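Local coordinates for 373aa long hypothetical citrate synthase (Sulfolobus tokodaii, PDB 1VGP), which is of unknown function but belongs to the citrate synthase family, a mainly helical protein that forms a dimer, at residues K13-T18 / I343-K348; A184-S189 / V337-H342; V192-S197 / N350-P355. All coordinates share one frame; numbering follows the deposited sequence.

Contact 1: residues K13-T18 / I343-K348; sequences KETEIT and IMEYIK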
loop_
_atom_site.group_PDB
_atom_site.type_symbol
_atom_site.label_atom_id
_atom_site.label_comp_id
_atom_site.label_asym_id
_atom_site.label_seq_id
_atom_site.Cartn_x
_atom_site.Cartn_y
_atom_site.Cartn_z
ATOM N N LYS A 13 5.509 -3.120 -17.275
ATOM C CA LYS A 13 6.776 -3.824 -17.247
ATOM C C LYS A 13 6.821 -4.954 -18.258
ATOM O O LYS A 13 5.784 -5.425 -18.717
ATOM C CB LYS A 13 7.049 -4.383 -15.847
ATOM C CG LYS A 13 6.138 -5.521 -15.423
ATOM C CD LYS A 13 6.472 -5.947 -14.003
ATOM C CE LYS A 13 6.887 -7.395 -13.951
ATOM N NZ LYS A 13 7.822 -7.644 -12.827
ATOM N N GLU A 14 8.032 -5.379 -18.608
ATOM C CA GLU A 14 8.227 -6.678 -19.225
ATOM C C GLU A 14 8.362 -7.706 -18.114
ATOM O O GLU A 14 8.747 -7.370 -16.998
ATOM C CB GLU A 14 9.492 -6.690 -20.082
ATOM C CG GLU A 14 9.445 -5.742 -21.257
ATOM C CD GLU A 14 10.706 -5.791 -22.084
ATOM O OE1 GLU A 14 11.812 -5.726 -21.495
ATOM O OE2 GLU A 14 10.589 -5.895 -23.324
ATOM N N THR A 15 8.055 -8.959 -18.423
ATOM C CA THR A 15 8.112 -9.996 -17.416
ATOM C C THR A 15 8.487 -11.350 -18.003
ATOM O O THR A 15 8.273 -11.608 -19.187
ATOM C CB THR A 15 6.776 -10.116 -16.693
ATOM O OG1 THR A 15 6.929 -10.966 -15.550
ATOM C CG2 THR A 15 5.721 -10.688 -17.630
ATOM N N GLU A 16 9.046 -12.215 -17.163
ATOM C CA GLU A 16 9.367 -13.571 -17.579
ATOM C C GLU A 16 8.663 -14.571 -16.682
ATOM O O GLU A 16 8.790 -15.778 -16.867
ATOM C CB GLU A 16 10.870 -13.791 -17.516
ATOM C CG GLU A 16 11.666 -12.759 -18.284
ATOM C CD GLU A 16 12.959 -13.321 -18.818
ATOM O OE1 GLU A 16 12.898 -14.155 -19.747
ATOM O OE2 GLU A 16 14.032 -12.936 -18.306
ATOM N N ILE A 17 7.911 -14.057 -15.714
ATOM C CA ILE A 17 7.358 -14.880 -14.645
ATOM C C ILE A 17 6.127 -15.695 -15.053
ATOM O O ILE A 17 6.153 -16.925 -14.990
ATOM C CB ILE A 17 7.006 -14.012 -13.437
ATOM C CG1 ILE A 17 8.266 -13.313 -12.934
ATOM C CG2 ILE A 17 6.373 -14.871 -12.344
ATOM C CD1 ILE A 17 7.996 -12.087 -12.109
ATOM N N THR A 18 5.054 -15.024 -15.454
ATOM C CA THR A 18 3.803 -15.719 -15.743
ATOM C C THR A 18 3.274 -15.306 -17.112
ATOM O O THR A 18 3.300 -14.122 -17.453
ATOM C CB THR A 18 2.729 -15.408 -14.663
ATOM O OG1 THR A 18 3.184 -15.892 -13.394
ATOM C CG2 THR A 18 1.403 -16.077 -14.997
ATOM N N ILE A 343 8.483 -7.956 -7.728
ATOM C CA ILE A 343 9.317 -6.921 -7.129
ATOM C C ILE A 343 10.795 -7.207 -7.413
ATOM O O ILE A 343 11.546 -6.316 -7.829
ATOM C CB ILE A 343 9.072 -6.856 -5.603
ATOM C CG1 ILE A 343 7.667 -6.314 -5.333
ATOM C CG2 ILE A 343 10.132 -6.002 -4.930
ATOM C CD1 ILE A 343 7.213 -6.430 -3.888
ATOM N N MET A 344 11.201 -8.456 -7.194
ATOM C CA MET A 344 12.558 -8.880 -7.515
ATOM C C MET A 344 12.861 -8.573 -8.978
ATOM O O MET A 344 13.905 -8.007 -9.302
ATOM C CB MET A 344 12.726 -10.375 -7.250
ATOM C CG MET A 344 13.309 -10.708 -5.886
ATOM S SD MET A 344 13.044 -12.436 -5.389
ATOM C CE MET A 344 14.337 -13.261 -6.258
ATOM N N GLU A 345 11.937 -8.939 -9.856
ATOM C CA GLU A 345 12.119 -8.758 -11.286
ATOM C C GLU A 345 12.101 -7.278 -11.677
ATOM O O GLU A 345 12.880 -6.848 -12.520
ATOM C CB GLU A 345 11.017 -9.496 -12.046
ATOM C CG GLU A 345 11.132 -9.395 -13.548
ATOM C CD GLU A 345 10.026 -10.135 -14.263
ATOM O OE1 GLU A 345 8.853 -9.707 -14.140
ATOM O OE2 GLU A 345 10.325 -11.147 -14.946
ATOM N N TYR A 346 11.208 -6.510 -11.065
ATOM C CA TYR A 346 11.027 -5.117 -11.439
ATOM C C TYR A 346 12.234 -4.269 -11.054
ATOM O O TYR A 346 12.600 -3.335 -11.772
ATOM C CB TYR A 346 9.771 -4.543 -10.774
ATOM C CG TYR A 346 9.434 -3.156 -11.244
ATOM C CD1 TYR A 346 8.650 -2.963 -12.379
ATOM C CD2 TYR A 346 9.936 -2.027 -10.582
ATOM C CE1 TYR A 346 8.374 -1.682 -12.851
ATOM C CE2 TYR A 346 9.669 -0.743 -11.045
ATOM C CZ TYR A 346 8.888 -0.574 -12.184
ATOM O OH TYR A 346 8.626 0.692 -12.672
ATOM N N ILE A 347 12.859 -4.578 -9.922
ATOM C CA ILE A 347 13.913 -3.698 -9.412
ATOM C C ILE A 347 15.328 -4.041 -9.891
ATOM O O ILE A 347 16.288 -3.441 -9.421
ATOM C CB ILE A 347 13.926 -3.646 -7.852
ATOM C CG1 ILE A 347 14.216 -5.030 -7.267
ATOM C CG2 ILE A 347 12.608 -3.112 -7.340
ATOM C CD1 ILE A 347 14.358 -5.022 -5.765
ATOM N N LYS A 348 15.472 -4.976 -10.823
ATOM C CA LYS A 348 16.762 -5.143 -11.434
ATOM C C LYS A 348 17.074 -3.877 -12.231
ATOM O O LYS A 348 18.163 -3.328 -12.126
ATOM C CB LYS A 348 16.799 -6.407 -12.323
ATOM C CG LYS A 348 17.022 -7.683 -11.493
ATOM C CD LYS A 348 17.403 -8.911 -12.318
ATOM C CE LYS A 348 16.173 -9.722 -12.718
ATOM N NZ LYS A 348 15.216 -8.929 -13.561
#
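The end of strand 11-15 runs past the last turn of helix 327-346: the CA of Lys13 lies 7.3 Å from that of Tyr346, and the CA of Thr15 7.4 Å from that of Glu345. Glu345 carries the contact. Its CG stands anti to the backbone N (chi1 -179°) and the chain beyond is extended, which brings the carboxylate up to the strand, where three donors meet it. Lys13 NZ forms a salt bridge with Glu345 OE1 at 2.7 Å, through the anti lone pair. The hydroxyl Thr15 OG1 donates to the syn lone pair of the same oxygen, also at 2.7 Å. Glu345 OE2 takes the backbone N of Glu16 at 2.8 Å, on its syn side and 21° out of the carboxylate plane. Both oxygens being held, the carboxylate cannot easily rotate. Thr15 suits its place because OG1 gives to Glu345 while accepting from Ile17 N, an ST turn that bends the chain just after the strand. Ile17 CD1 lies over one face of the Glu345 carboxylate, and Lys13 CD lies at the edge of the Tyr346 ring, the aliphatic part of a long side chain serving as packing. Beyond, Lys13 and Tyr346 rest on Leu190 of helix 184-193, and residues 13-15 pair in a parallel ladder with a strand of the second subunit.

Contact 2: residues A184-S189 / V337-H342; sequences ASTFAS and VGWVAH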
loop_
_atom_site.group_PDB
_atom_site.type_symbol
_atom_site.label_atom_id
_atom_site.label_comp_id
_atom_site.label_asym_id
_atom_site.label_seq_id
_atom_site.Cartn_x
_atom_site.Cartn_y
_atom_site.Cartn_z
ATOM N N ALA A 184 -4.344 -4.888 -9.919
ATOM C CA ALA A 184 -4.270 -3.808 -8.946
ATOM C C ALA A 184 -3.328 -4.133 -7.793
ATOM O O ALA A 184 -2.531 -3.288 -7.389
ATOM C CB ALA A 184 -5.652 -3.493 -8.422
ATOM N N SER A 185 -3.409 -5.350 -7.260
ATOM C CA SER A 185 -2.654 -5.676 -6.051
ATOM C C SER A 185 -1.168 -5.925 -6.333
ATOM O O SER A 185 -0.304 -5.459 -5.597
ATOM C CB SER A 185 -3.270 -6.885 -5.342
ATOM O OG SER A 185 -3.374 -7.996 -6.206
ATOM N N THR A 186 -0.871 -6.656 -7.398
ATOM C CA THR A 186 0.514 -6.861 -7.796
ATOM C C THR A 186 1.131 -5.522 -8.158
ATOM O O THR A 186 2.309 -5.277 -7.897
ATOM C CB THR A 186 0.603 -7.794 -9.005
ATOM O OG1 THR A 186 -0.001 -9.046 -8.670
ATOM C CG2 THR A 186 2.049 -8.024 -9.412
ATOM N N PHE A 187 0.328 -4.658 -8.761
ATOM C CA PHE A 187 0.813 -3.363 -9.205
ATOM C C PHE A 187 0.988 -2.400 -8.013
ATOM O O PHE A 187 1.942 -1.616 -7.965
ATOM C CB PHE A 187 -0.161 -2.777 -10.228
ATOM C CG PHE A 187 0.308 -1.501 -10.853
ATOM C CD1 PHE A 187 -0.478 -0.346 -10.779
ATOM C CD2 PHE A 187 1.522 -1.448 -11.536
ATOM C CE1 PHE A 187 -0.059 0.848 -11.384
ATOM C CE2 PHE A 187 1.952 -0.263 -12.142
ATOM C CZ PHE A 187 1.158 0.891 -12.067
ATOM N N ALA A 188 0.073 -2.466 -7.050
ATOM C CA ALA A 188 0.197 -1.655 -5.843
ATOM C C ALA A 188 1.527 -1.974 -5.163
ATOM O O ALA A 188 2.230 -1.068 -4.709
ATOM C CB ALA A 188 -0.973 -1.932 -4.891
ATOM N N SER A 189 1.856 -3.265 -5.107
ATOM C CA SER A 189 3.153 -3.752 -4.632
ATOM C C SER A 189 4.304 -3.059 -5.342
ATOM O O SER A 189 5.230 -2.555 -4.710
ATOM C CB SER A 189 3.278 -5.253 -4.907
ATOM O OG SER A 189 2.928 -5.987 -3.762
ATOM N N VAL A 337 3.957 -14.865 -2.903
ATOM C CA VAL A 337 5.095 -15.392 -3.632
ATOM C C VAL A 337 5.205 -14.683 -4.973
ATOM O O VAL A 337 6.288 -14.248 -5.364
ATOM C CB VAL A 337 4.957 -16.914 -3.869
ATOM C CG1 VAL A 337 6.088 -17.419 -4.763
ATOM C CG2 VAL A 337 4.974 -17.640 -2.531
ATOM N N GLY A 338 4.079 -14.562 -5.670
ATOM C CA GLY A 338 4.064 -13.797 -6.904
ATOM C C GLY A 338 4.497 -12.348 -6.726
ATOM O O GLY A 338 5.269 -11.820 -7.519
ATOM N N TRP A 339 3.991 -11.696 -5.687
ATOM C CA TRP A 339 4.345 -10.311 -5.423
ATOM C C TRP A 339 5.857 -10.151 -5.234
ATOM O O TRP A 339 6.473 -9.237 -5.789
ATOM C CB TRP A 339 3.621 -9.811 -4.171
ATOM C CG TRP A 339 2.141 -9.742 -4.314
ATOM C CD1 TRP A 339 1.432 -9.691 -5.478
ATOM C CD2 TRP A 339 1.177 -9.716 -3.249
ATOM N NE1 TRP A 339 0.082 -9.639 -5.206
ATOM C CE2 TRP A 339 -0.101 -9.653 -3.853
ATOM C CE3 TRP A 339 1.272 -9.735 -1.855
ATOM C CZ2 TRP A 339 -1.281 -9.615 -3.096
ATOM C CZ3 TRP A 339 0.097 -9.696 -1.105
ATOM C CH2 TRP A 339 -1.161 -9.636 -1.728
ATOM N N VAL A 340 6.450 -11.034 -4.438
ATOM C CA VAL A 340 7.874 -10.946 -4.150
ATOM C C VAL A 340 8.650 -11.102 -5.446
ATOM O O VAL A 340 9.591 -10.360 -5.708
ATOM C CB VAL A 340 8.298 -12.038 -3.155
ATOM C CG1 VAL A 340 9.808 -12.039 -2.970
ATOM C CG2 VAL A 340 7.601 -11.805 -1.828
ATOM N N ALA A 341 8.229 -12.064 -6.262
ATOM C CA ALA A 341 8.878 -12.354 -7.540
ATOM C C ALA A 341 8.898 -11.127 -8.440
ATOM O O ALA A 341 9.939 -10.764 -8.986
ATOM C CB ALA A 341 8.160 -13.508 -8.253
ATOM N N HIS A 342 7.738 -10.503 -8.604
ATOM C CA HIS A 342 7.610 -9.360 -9.499
ATOM C C HIS A 342 8.472 -8.197 -9.040
ATOM O O HIS A 342 9.118 -7.542 -9.865
ATOM C CB HIS A 342 6.142 -8.925 -9.598
ATOM C CG HIS A 342 5.363 -9.724 -10.590
ATOM N ND1 HIS A 342 5.486 -9.537 -11.948
ATOM C CD2 HIS A 342 4.522 -10.771 -10.427
ATOM C CE1 HIS A 342 4.759 -10.440 -12.580
ATOM N NE2 HIS A 342 4.163 -11.201 -11.682
#
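Trp339 meets three residues of helix 184-189 at once, and one turn on His342 is the other residue of 337-342 that touches. The two helical segments approach to 9.5 Å between axes and cross at -44°, with Thr186 and Trp339 nearest in the backbone, their CA atoms 5.7 Å apart. The indole, whose CG lies anti to the carbonyl carbon (chi1 -66°), reaches over to the other helix. One of its faces is covered by Ser189 OG, 3.8 Å above the plane and offset toward the rim, and by the backbone Ser185 O. Thr186 OG1 instead comes in at the edge, in the ring plane, 3.5 Å from Trp339 NE1, a packing contact and not a hydrogen bond. Small residues suit the facing helix, since a large flat ring can then lie close to its backbone. The serine hydroxyls look elsewhere for their bonds: Ser185 OG to Asn183 OD1, and Ser189 OG to Ser202 O of helix 199-210. In this largely helical fold the contact is one of helix on helix, joining 184-193 to the long 327-346 in the interior. Further along, His342 turns a ring face to Thr186 CG2, which lies 4.2 Å from the ring centroid and 29° off the normal, a CH-pi contact. The two branches of threonine fit this place, the methyl over the imidazole and the hydroxyl at the indole edge. His342 NE2 is hydrogen-bonded to Asp179 OD2, which should restrain the ring's rotation; ND1 adds a weak hydrogen bond with Lys13 NZ.

Contact 3: residues V192-S197 / N350-P355; sequences VASTFS and NKIIRP
Ser194 makes the central contact, bonding the loop 350-355 with both its side chain and its backbone. Ser194 OG accepts a hydrogen bond from Ile353 N at 2.9 Å. The backbone Ser194 O takes Asn350 ND2 at 2.8 Å, in a nearly straight bond of 171°. Ser194 O lies in the plane of the Asn350 amide, although ND2 stands above the carbonyl plane of Ser194, and Ile352 CA adds a CA-H...O contact to the same oxygen. Serine is apt, being small enough to lie against the loop and able to accept from a backbone N-H; OG also bonds to Val191 O, one turn back. Asparagine suits position 350 because, with CG anti to the backbone N (chi1 -172°), its flat amide can donate to Ser194 O while ND2 lies over one face of the Phe196 ring, the planes 27° apart. Phe196 CE2 comes to 3.5 Å from Asn350 CG. At the next residue after Ser194, Thr195 CG2 touches Ile352 CD1 at 3.6 Å, methyl against methyl. Thr195 OG1 donates a hydrogen bond to Val192 O at 2.8 Å, an oxygen that also receives Thr195 N. Further out, the second subunit packs Leu214 on Phe196 and Asn350, and its Glu8 forms a salt bridge with Lys351. The turn from Ala193 to Phe196 is type I, and the positive phi of Phe196, with two bonds back into the last turn, makes this the Schellman motif that typically ends a helix.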
loop_
_atom_site.group_PDB
_atom_site.type_symbol
_atom_site.label_atom_id
_atom_site.label_comp_id
_atom_site.label_asym_id
_atom_site.label_seq_id
_atom_site.Cartn_x
_atom_site.Cartn_y
_atom_site.Cartn_z
ATOM N N VAL A 192 4.953 0.699 -4.639
ATOM C CA VAL A 192 5.692 0.907 -3.405
ATOM C C VAL A 192 7.142 0.433 -3.578
ATOM O O VAL A 192 8.086 1.132 -3.197
ATOM C CB VAL A 192 5.012 0.169 -2.238
ATOM C CG1 VAL A 192 5.900 0.188 -1.008
ATOM C CG2 VAL A 192 3.673 0.835 -1.932
ATOM N N ALA A 193 7.318 -0.743 -4.169
ATOM C CA ALA A 193 8.650 -1.293 -4.323
ATOM C C ALA A 193 9.538 -0.382 -5.168
ATOM O O ALA A 193 10.749 -0.311 -4.952
ATOM C CB ALA A 193 8.587 -2.695 -4.945
ATOM N N SER A 194 8.945 0.327 -6.122
ATOM C CA SER A 194 9.739 1.083 -7.084
ATOM C C SER A 194 10.314 2.341 -6.457
ATOM O O SER A 194 11.101 3.049 -7.081
ATOM C CB SER A 194 8.901 1.466 -8.302
ATOM O OG SER A 194 8.032 2.536 -7.986
ATOM N N THR A 195 9.920 2.623 -5.219
ATOM C CA THR A 195 10.532 3.713 -4.460
ATOM C C THR A 195 11.596 3.145 -3.529
ATOM O O THR A 195 12.221 3.878 -2.763
ATOM C CB THR A 195 9.498 4.466 -3.609
ATOM O OG1 THR A 195 9.153 3.668 -2.473
ATOM C CG2 THR A 195 8.253 4.748 -4.416
ATOM N N PHE A 196 11.784 1.830 -3.610
ATOM C CA PHE A 196 12.750 1.112 -2.790
ATOM C C PHE A 196 12.434 1.171 -1.311
ATOM O O PHE A 196 13.309 0.945 -0.475
ATOM C CB PHE A 196 14.176 1.621 -3.035
ATOM C CG PHE A 196 14.825 1.016 -4.244
ATOM C CD1 PHE A 196 16.121 1.361 -4.606
ATOM C CD2 PHE A 196 14.126 0.105 -5.042
ATOM C CE1 PHE A 196 16.718 0.809 -5.746
ATOM C CE2 PHE A 196 14.712 -0.457 -6.190
ATOM C CZ PHE A 196 16.009 -0.103 -6.541
ATOM N N SER A 197 11.176 1.458 -0.992
ATOM C CA SER A 197 10.650 1.171 0.337
ATOM C C SER A 197 10.887 -0.302 0.656
ATOM O O SER A 197 11.194 -1.102 -0.235
ATOM C CB SER A 197 9.158 1.482 0.388
ATOM O OG SER A 197 8.707 1.555 1.722
ATOM N N ASN A 350 15.292 -0.722 -11.776
ATOM C CA ASN A 350 14.166 -0.017 -11.188
ATOM C C ASN A 350 13.854 1.280 -11.929
ATOM O O ASN A 350 14.746 1.975 -12.405
ATOM C CB ASN A 350 14.389 0.293 -9.710
ATOM C CG ASN A 350 13.147 0.839 -9.056
ATOM O OD1 ASN A 350 12.104 0.189 -9.054
ATOM N ND2 ASN A 350 13.240 2.042 -8.512
ATOM N N LYS A 351 12.568 1.562 -12.052
ATOM C CA LYS A 351 12.094 2.882 -12.368
ATOM C C LYS A 351 10.952 3.224 -11.404
ATOM O O LYS A 351 9.929 2.538 -11.369
ATOM C CB LYS A 351 11.593 2.938 -13.811
ATOM C CG LYS A 351 12.699 2.861 -14.846
ATOM C CD LYS A 351 12.514 3.919 -15.924
ATOM C CE LYS A 351 13.852 4.498 -16.386
ATOM N NZ LYS A 351 13.716 5.892 -16.930
ATOM N N ILE A 352 11.147 4.268 -10.608
ATOM C CA ILE A 352 10.118 4.732 -9.699
ATOM C C ILE A 352 8.869 5.065 -10.511
ATOM O O ILE A 352 8.948 5.721 -11.548
ATOM C CB ILE A 352 10.611 5.975 -8.906
ATOM C CG1 ILE A 352 9.455 6.615 -8.147
ATOM C CG2 ILE A 352 11.247 6.984 -9.844
ATOM C CD1 ILE A 352 9.801 6.962 -6.726
ATOM N N ILE A 353 7.715 4.589 -10.066
ATOM C CA ILE A 353 6.506 4.757 -10.846
ATOM C C ILE A 353 5.827 6.040 -10.417
ATOM O O ILE A 353 5.171 6.085 -9.382
ATOM C CB ILE A 353 5.530 3.570 -10.643
ATOM C CG1 ILE A 353 6.143 2.291 -11.194
ATOM C CG2 ILE A 353 4.224 3.857 -11.356
ATOM C CD1 ILE A 353 5.596 1.020 -10.558
ATOM N N ARG A 354 5.994 7.092 -11.206
ATOM C CA ARG A 354 5.279 8.331 -10.927
ATOM C C ARG A 354 4.560 8.846 -12.167
ATOM O O ARG A 354 5.142 9.529 -13.011
ATOM C CB ARG A 354 6.233 9.400 -10.371
ATOM C CG ARG A 354 7.599 9.495 -11.024
ATOM C CD ARG A 354 8.481 10.415 -10.205
ATOM N NE ARG A 354 9.887 10.355 -10.604
ATOM C CZ ARG A 354 10.905 10.608 -9.786
ATOM N NH1 ARG A 354 10.672 10.991 -8.534
ATOM N NH2 ARG A 354 12.153 10.467 -10.216
ATOM N N PRO A 355 3.273 8.509 -12.293
ATOM C CA PRO A 355 2.459 8.974 -13.416
ATOM C C PRO A 355 2.197 10.472 -13.333
ATOM O O PRO A 355 2.592 11.125 -12.369
ATOM C CB PRO A 355 1.181 8.159 -13.283
ATOM C CG PRO A 355 1.092 7.868 -11.818
ATOM C CD PRO A 355 2.507 7.641 -11.381
#

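In the fold
Contact 2 is the most interior, with every touching residue buried and its chemistry one of small side chains and backbone set against aromatic faces, without a hydrogen bond between its two segments. Contacts 1 and 3 lie farther from the centre of the chain, partly buried, and rely on polar bonds: a salt bridge with a carboxylate in contact 1, neutral amide and hydroxyl bonds in contact 3. Contacts 1 and 2 share helix 327-346 and meet where Lys13 approaches His342. Contacts 2 and 3 share helix 184-193, its N-terminal part in contact 2, its C-terminal end in contact 3. Tyr346 joins contact 1 to contact 3 through Lys351 O, and all three reach the second subunit.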